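Local coordinates for protein Chymotrypsin/elastase isoinhibitor 1 (Ascaris suum, PDB 1EAI) that inhibits serine proteinases such as chymotrypsin and elastase and so defends the parasitic worm against the proteinases of its host, at residues C[22-25]-C[26-29]; C[39-42]-C[43-46]. All coordinates share one frame; numbering follows the deposited sequence.

Contact 1 of 2, residues C[22-25]-C[26-29]; sequences GPDE and NTPC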
loop_
_atom_site.group_PDB
_atom_site.type_symbol
_atom_site.label_atom_id
_atom_site.label_comp_id
_atom_site.label_asym_id
_atom_site.label_seq_id
_atom_site.Cartn_x
_atom_site.Cartn_y
_atom_site.Cartn_z
ATOM N N GLY C 22 -23.548 -7.457 0.293
ATOM C CA GLY C 22 -24.109 -6.144 0.460
ATOM C C GLY C 22 -23.795 -5.197 -0.658
ATOM O O GLY C 22 -24.753 -4.517 -1.013
ATOM N N PRO C 23 -22.527 -5.077 -1.167
ATOM C CA PRO C 23 -22.253 -4.201 -2.285
ATOM C C PRO C 23 -22.985 -4.500 -3.582
ATOM O O PRO C 23 -23.096 -5.607 -4.103
ATOM C CB PRO C 23 -20.712 -4.212 -2.524
ATOM C CG PRO C 23 -20.090 -4.305 -1.152
ATOM C CD PRO C 23 -21.263 -4.897 -0.343
ATOM N N ASP C 24 -23.343 -3.417 -4.147
ATOM C CA ASP C 24 -23.997 -3.154 -5.375
ATOM C C ASP C 24 -23.130 -3.465 -6.531
ATOM O O ASP C 24 -21.952 -3.215 -6.450
ATOM C CB ASP C 24 -24.285 -1.686 -5.342
ATOM C CG ASP C 24 -23.523 -1.135 -4.184
ATOM O OD1 ASP C 24 -23.067 -1.706 -3.205
ATOM O OD2 ASP C 24 -23.643 0.158 -4.149
ATOM N N GLU C 25 -23.766 -3.924 -7.569
ATOM C CA GLU C 25 -23.090 -4.312 -8.750
ATOM C C GLU C 25 -22.611 -3.174 -9.603
ATOM O O GLU C 25 -22.016 -3.380 -10.648
ATOM C CB GLU C 25 -24.033 -5.180 -9.581
ATOM C CG GLU C 25 -24.727 -6.206 -8.683
ATOM C CD GLU C 25 -25.188 -7.453 -9.408
ATOM O OE1 GLU C 25 -25.543 -7.219 -10.680
ATOM O OE2 GLU C 25 -25.263 -8.561 -8.833
ATOM N N ASN C 26 -22.897 -1.953 -9.248
ATOM C CA ASN C 26 -22.369 -0.986 -10.149
ATOM C C ASN C 26 -21.159 -0.243 -9.584
ATOM O O ASN C 26 -21.018 0.960 -9.804
ATOM C CB ASN C 26 -23.427 -0.068 -10.761
ATOM C CG ASN C 26 -24.098 0.738 -9.669
ATOM O OD1 ASN C 26 -24.018 0.353 -8.476
ATOM N ND2 ASN C 26 -24.606 1.928 -10.036
ATOM N N THR C 27 -20.348 -0.949 -8.806
ATOM C CA THR C 27 -19.131 -0.363 -8.254
ATOM C C THR C 27 -17.939 -0.644 -9.159
ATOM O O THR C 27 -17.821 -1.750 -9.628
ATOM C CB THR C 27 -18.891 -0.776 -6.793
ATOM O OG1 THR C 27 -18.808 -2.165 -6.694
ATOM C CG2 THR C 27 -20.115 -0.431 -6.008
ATOM N N PRO C 28 -17.044 0.344 -9.409
ATOM C CA PRO C 28 -15.836 0.237 -10.304
ATOM C C PRO C 28 -14.615 -0.608 -9.911
ATOM O O PRO C 28 -14.196 -0.576 -8.778
ATOM C CB PRO C 28 -15.251 1.671 -10.338
ATOM C CG PRO C 28 -16.201 2.619 -9.585
ATOM C CD PRO C 28 -17.230 1.738 -8.888
ATOM N N CYS C 29 -13.945 -1.260 -10.860
ATOM C CA CYS C 29 -12.658 -1.905 -10.585
ATOM C C CYS C 29 -11.638 -1.405 -11.655
ATOM O O CYS C 29 -11.774 -1.686 -12.865
ATOM C CB CYS C 29 -12.754 -3.442 -10.493
ATOM S SG CYS C 29 -11.244 -4.280 -9.926
#
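The methyl CG2 of T27 sits over one face of the D24 carboxylate, with CG2 3.9 Å from D24 CG. The two side chains cross at about a right angle. The other flat group is the amide of N26. Its OD1 reaches back to D24, and D24 CB lies 3.7 Å from N26 OD1, a little off the amide plane, beyond the oxygen end of the group. At the other end of the amide, N26 ND2 is hydrogen-bonded to the backbone of the chain of another protein. This bond helps fix which way the amide is turned. Residues 24-27 form a beta turn close to type I, with E25 and N26 at its corners. The turn belongs to the TIL domain and leads into strand 28-30, which runs on to the reactive bond. A weak hydrogen bond spans it, from T27 OG1 to D24 O at 3.3 Å. T27 holds OG1 between its backbone N and its carbonyl carbon (chi1 58°), with CG2 beside the N. Both branches therefore face D24, and CG2 comes to 3.4 Å from D24 O. E25 turns its side chain away from the turn and packs on an apolar side chain of the other protein. Further on, C29 is joined to C17 by a disulfide. C29 also pairs in an antiparallel ladder with a strand of that other protein.

Contact 2 of 2, residues C[39-42]-C[43-46]; sequences ECSP and GRGM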
loop_
_atom_site.group_PDB
_atom_site.type_symbol
_atom_site.label_atom_id
_atom_site.label_comp_id
_atom_site.label_asym_id
_atom_site.label_seq_id
_atom_site.Cartn_x
_atom_site.Cartn_y
_atom_site.Cartn_z
ATOM N N GLU C 39 -6.529 -14.417 -2.677
ATOM C CA GLU C 39 -7.768 -13.704 -3.084
ATOM C C GLU C 39 -9.168 -14.437 -2.930
ATOM O O GLU C 39 -9.260 -15.677 -3.121
ATOM C CB GLU C 39 -7.478 -13.264 -4.546
ATOM C CG GLU C 39 -8.574 -12.474 -5.288
ATOM C CD GLU C 39 -8.496 -12.576 -6.813
ATOM O OE1 GLU C 39 -8.391 -13.628 -7.481
ATOM O OE2 GLU C 39 -8.432 -11.405 -7.365
ATOM N N CYS C 40 -10.210 -13.718 -2.473
ATOM C CA CYS C 40 -11.636 -14.086 -2.368
ATOM C C CYS C 40 -12.302 -13.446 -3.584
ATOM O O CYS C 40 -12.655 -12.286 -3.413
ATOM C CB CYS C 40 -12.384 -13.362 -1.182
ATOM S SG CYS C 40 -13.931 -14.159 -0.566
ATOM N N SER C 41 -12.419 -14.087 -4.788
ATOM C CA SER C 41 -13.004 -13.346 -5.966
ATOM C C SER C 41 -14.465 -13.501 -6.244
ATOM O O SER C 41 -14.967 -14.598 -6.299
ATOM C CB SER C 41 -12.368 -13.694 -7.314
ATOM O OG SER C 41 -11.624 -14.860 -7.045
ATOM N N PRO C 42 -15.039 -12.439 -6.735
ATOM C CA PRO C 42 -16.418 -12.466 -7.044
ATOM C C PRO C 42 -16.671 -13.319 -8.261
ATOM O O PRO C 42 -17.707 -13.985 -8.302
ATOM C CB PRO C 42 -16.829 -11.005 -7.217
ATOM C CG PRO C 42 -15.634 -10.157 -6.830
ATOM C CD PRO C 42 -14.634 -11.104 -6.207
ATOM N N GLY C 43 -15.688 -13.295 -9.195
ATOM C CA GLY C 43 -15.800 -14.122 -10.375
ATOM C C GLY C 43 -15.951 -15.657 -10.107
ATOM O O GLY C 43 -16.265 -16.428 -11.023
ATOM N N ARG C 44 -15.676 -16.178 -8.905
ATOM C CA ARG C 44 -15.880 -17.596 -8.573
ATOM C C ARG C 44 -17.062 -17.795 -7.616
ATOM O O ARG C 44 -17.125 -18.834 -6.977
ATOM C CB ARG C 44 -14.686 -18.169 -7.817
ATOM C CG ARG C 44 -13.388 -18.202 -8.572
ATOM C CD ARG C 44 -12.223 -18.885 -7.849
ATOM N NE ARG C 44 -10.997 -18.835 -8.700
ATOM C CZ ARG C 44 -9.994 -17.916 -8.642
ATOM N NH1 ARG C 44 -9.919 -16.925 -7.727
ATOM N NH2 ARG C 44 -9.015 -17.983 -9.546
ATOM N N GLY C 45 -17.873 -16.744 -7.435
ATOM C CA GLY C 45 -19.040 -16.638 -6.585
ATOM C C GLY C 45 -18.842 -16.497 -5.070
ATOM O O GLY C 45 -19.695 -16.953 -4.293
ATOM N N MET C 46 -17.783 -15.819 -4.635
ATOM C CA MET C 46 -17.450 -15.645 -3.214
ATOM C C MET C 46 -17.614 -14.203 -2.690
ATOM O O MET C 46 -17.485 -13.209 -3.428
ATOM C CB MET C 46 -16.005 -16.177 -2.974
ATOM C CG MET C 46 -15.749 -17.569 -3.551
ATOM S SD MET C 46 -16.575 -18.920 -2.635
ATOM C CE MET C 46 -16.178 -20.350 -3.646
HETATM O O HOH W 1 -11.521 -16.707 -4.731
#
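S41 and P42 pack closely against G43-M46, while the R44 side chain reaches out along the more open, polar side. In the tight part, S41 O receives two backbone N-H groups. R44 N binds it at 3.1 Å. M46 N adds a weak bond to S41 O. Next to this, G45 N donates to P42 O at 2.9 Å. The P42 ring turns away from the turn and rests on M19. M46 lays its CB against C40 SG at 3.8 Å, and C40 itself is tied to C54 by a disulfide. The end of the M46 side chain then leads away and touches N8. The looser side is polar, though E39 and S41 are themselves buried and S41 and R44 also pack on polar side chains of the other protein. R44 sets CG beside its backbone N (chi1 -64°) and runs extended to NE, which carries NH1 back over S41. NH1 lies 2.8 Å from S41 OG, obliquely to the guanidinium plane. E39 OE1 comes to the guanidinium edge and makes a long salt bridge to R44 NH1 at 3.6 Å. The two planes are 56° apart, so this is no flat pairing. E39 OE2 is held by G16 N instead. One water links three residues of this turn: it donates to E39 O, accepts from S41 N at 2.8 Å, and takes a weak bond from R44 NH1. The paired bonds, 46 to 41 and 45 to 42, with G45 at positive phi (75°), make a Schellman motif closing the short 3-10 turn.

In the fold
Contacts 1 and 2 follow one another along the chain, and both lie in the TIL domain. Their centres are 13 Å apart, and their nearest atoms are about 8 Å apart, so they do not touch. The centre of contact 1 is about 13 Å from the centre of the chain, at the surface; that of contact 2 is about 5 Å from it, and the contact is partly buried. The reactive bond L31-M32 falls between them in sequence. Residues 26-29 end two positions before L31. Contact 2 stands further off, with the E39 side chain about 12 Å from that of L31. Each contact holds one half of a disulfide, C17-C29 or C40-C54. Both also meet another protein.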